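Local coordinates for putative cytosolic protein (Geobacillus zalihae, PDB 6AHX) that probably senses copper in the cell and represses transcription of a copper-resistance operon until the metal binds, as in other CsoR-family regulators, at residues Arg34-Met39 with Pro47-Gln52. Sequence-based numbering, arbitrary orientation.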
loop_
_atom_site.group_PDB
_atom_site.type_symbol
_atom_site.label_atom_id
_atom_site.label_comp_id
_atom_site.label_asym_id
_atom_site.label_seq_id
_atom_site.Cartn_x
_atom_site.Cartn_y
_atom_site.Cartn_z
ATOM N N ARG A 34 -1.456 7.882 2.040
ATOM C CA ARG A 34 -1.681 9.309 1.924
ATOM C C ARG A 34 -0.655 10.091 2.706
ATOM O O ARG A 34 -0.164 11.126 2.246
ATOM C CB ARG A 34 -3.071 9.693 2.404
ATOM C CG ARG A 34 -3.320 11.209 2.351
ATOM C CD ARG A 34 -4.807 11.636 2.310
ATOM N NE ARG A 34 -5.671 10.874 3.237
ATOM C CZ ARG A 34 -6.512 9.846 2.929
ATOM N NH1 ARG A 34 -7.221 9.263 3.919
ATOM N NH2 ARG A 34 -6.687 9.376 1.658
ATOM N N ALA A 35 -0.310 9.590 3.891
ATOM C CA ALA A 35 0.644 10.285 4.753
ATOM C C ALA A 35 2.024 10.203 4.224
ATOM O O ALA A 35 2.758 11.200 4.243
ATOM C CB ALA A 35 0.590 9.716 6.170
ATOM N N ILE A 36 2.353 9.022 3.703
ATOM C CA ILE A 36 3.646 8.763 3.075
ATOM C C ILE A 36 3.843 9.650 1.863
ATOM O O ILE A 36 4.912 10.220 1.670
ATOM C CB ILE A 36 3.865 7.269 2.698
ATOM C CG1 ILE A 36 3.794 6.332 3.939
ATOM C CG2 ILE A 36 5.223 7.107 1.989
ATOM C CD1 ILE A 36 3.873 4.861 3.610
ATOM N N LYS A 37 2.793 9.756 1.065
ATOM C CA LYS A 37 2.748 10.742 -0.034
ATOM C C LYS A 37 3.066 12.203 0.457
ATOM O O LYS A 37 3.836 12.947 -0.183
ATOM C CB LYS A 37 1.374 10.662 -0.709
ATOM C CG LYS A 37 1.168 11.654 -1.852
ATOM C CD LYS A 37 -0.270 11.743 -2.253
ATOM C CE LYS A 37 -1.006 12.520 -1.184
ATOM N NZ LYS A 37 -2.460 12.531 -1.524
ATOM N N GLU A 38 2.498 12.563 1.607
ATOM C CA GLU A 38 2.687 13.866 2.146
ATOM C C GLU A 38 4.052 13.971 2.737
ATOM O O GLU A 38 4.634 15.013 2.649
ATOM C CB GLU A 38 1.607 14.227 3.147
ATOM C CG GLU A 38 0.234 14.438 2.530
ATOM C CD GLU A 38 -0.933 14.384 3.552
ATOM O OE1 GLU A 38 -2.103 14.564 3.103
ATOM O OE2 GLU A 38 -0.719 14.152 4.797
ATOM N N MET A 39 4.592 12.918 3.308
ATOM C CA MET A 39 5.972 12.956 3.739
ATOM C C MET A 39 6.920 13.263 2.606
ATOM O O MET A 39 7.845 14.038 2.754
ATOM C CB MET A 39 6.393 11.599 4.351
ATOM C CG MET A 39 5.766 11.285 5.718
ATOM S SD MET A 39 6.127 9.604 6.304
ATOM C CE MET A 39 7.815 9.840 6.803
ATOM N N PRO A 47 15.008 7.734 5.160
ATOM C CA PRO A 47 14.765 6.523 5.995
ATOM C C PRO A 47 13.385 6.487 6.691
ATOM O O PRO A 47 12.799 5.411 6.837
ATOM C CB PRO A 47 15.910 6.552 7.024
ATOM C CG PRO A 47 16.890 7.585 6.531
ATOM C CD PRO A 47 16.103 8.556 5.689
ATOM N N ASP A 48 12.872 7.655 7.034
ATOM C CA ASP A 48 11.527 7.787 7.583
ATOM C C ASP A 48 10.510 7.266 6.577
ATOM O O ASP A 48 9.564 6.539 6.909
ATOM C CB ASP A 48 11.171 9.286 7.872
ATOM C CG ASP A 48 12.127 9.942 8.898
ATOM O OD1 ASP A 48 13.207 9.412 9.165
ATOM O OD2 ASP A 48 11.808 10.992 9.444
ATOM N N ILE A 49 10.688 7.709 5.340
ATOM C CA ILE A 49 9.805 7.353 4.252
ATOM C C ILE A 49 9.868 5.863 3.976
ATOM O O ILE A 49 8.814 5.198 3.909
ATOM C CB ILE A 49 10.045 8.219 3.017
ATOM C CG1 ILE A 49 9.661 9.694 3.331
ATOM C CG2 ILE A 49 9.251 7.681 1.830
ATOM C CD1 ILE A 49 9.774 10.662 2.162
ATOM N N LEU A 50 11.078 5.322 3.911
ATOM C CA LEU A 50 11.239 3.934 3.537
ATOM C C LEU A 50 10.797 3.025 4.663
ATOM O O LEU A 50 10.303 1.957 4.407
ATOM C CB LEU A 50 12.707 3.638 3.218
ATOM C CG LEU A 50 13.251 4.268 1.929
ATOM C CD1 LEU A 50 14.652 3.711 1.745
ATOM C CD2 LEU A 50 12.422 4.050 0.673
ATOM N N LEU A 51 10.953 3.475 5.898
ATOM C CA LEU A 51 10.347 2.790 7.031
ATOM C C LEU A 51 8.852 2.613 6.916
ATOM O O LEU A 51 8.332 1.555 7.193
ATOM C CB LEU A 51 10.631 3.561 8.344
ATOM C CG LEU A 51 10.466 2.766 9.625
ATOM C CD1 LEU A 51 11.733 1.929 9.831
ATOM C CD2 LEU A 51 10.169 3.665 10.822
ATOM N N GLN A 52 8.174 3.665 6.470
ATOM C CA GLN A 52 6.719 3.650 6.385
ATOM C C GLN A 52 6.272 2.856 5.199
ATOM O O GLN A 52 5.296 2.116 5.332
ATOM C CB GLN A 52 6.150 5.068 6.371
ATOM C CG GLN A 52 6.459 5.849 7.639
ATOM C CD GLN A 52 6.043 5.161 8.931
ATOM O OE1 GLN A 52 5.165 4.299 8.966
ATOM N NE2 GLN A 52 6.753 5.476 9.987
#
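M39 reaches across to the facing, antiparallel helix, with CE 3.6 Å from CB of D48 and close to C of D48 and N of I49. Its CG is anti to the carbonyl carbon and the chain bends at the last torsion (chi3 76°), which carries CE over the start of the turn at D48 and I49 while SD passes CG of Q52 at 4.0 Å. An unbranched thioether suits this partly exposed edge, since its end can bend onto the D48-I49 backbone with the sulfur still beside Q52. The beta-branched I36 and I49 are buried, and each can fill two directions at once: their CG2 methyls, both anti to the backbone N, meet at 4.1 Å, while the longer branches cover Q52 and M39 respectively. I49 brings CG1 to 3.9 Å from CB of M39. CD1 of I36 lies 3.5 Å from C of Q52, and also touches CB of that residue. Q52 thus offers the apolar base of its side chain to the contact, whereas its amide bends off. With no hydrogen bond across the pair, the fit is purely van der Waals. Were I49 an alanine, the loss of CG1, CG2 and CD1 would probably open a gap facing CB of M39 and CG2 of I36. D48 meets M39 with its CB and backbone carbonyl carbon, while OD2 forms a salt bridge with R44. The axes of the two segments approach to 10.0 Å, at 164°, closing the hairpin of helices 20-41 and 46-70 near their connecting loop; I36 continues onto I53 and V56 of helix 46-70, and I49 also packs on Y18 of the second subunit.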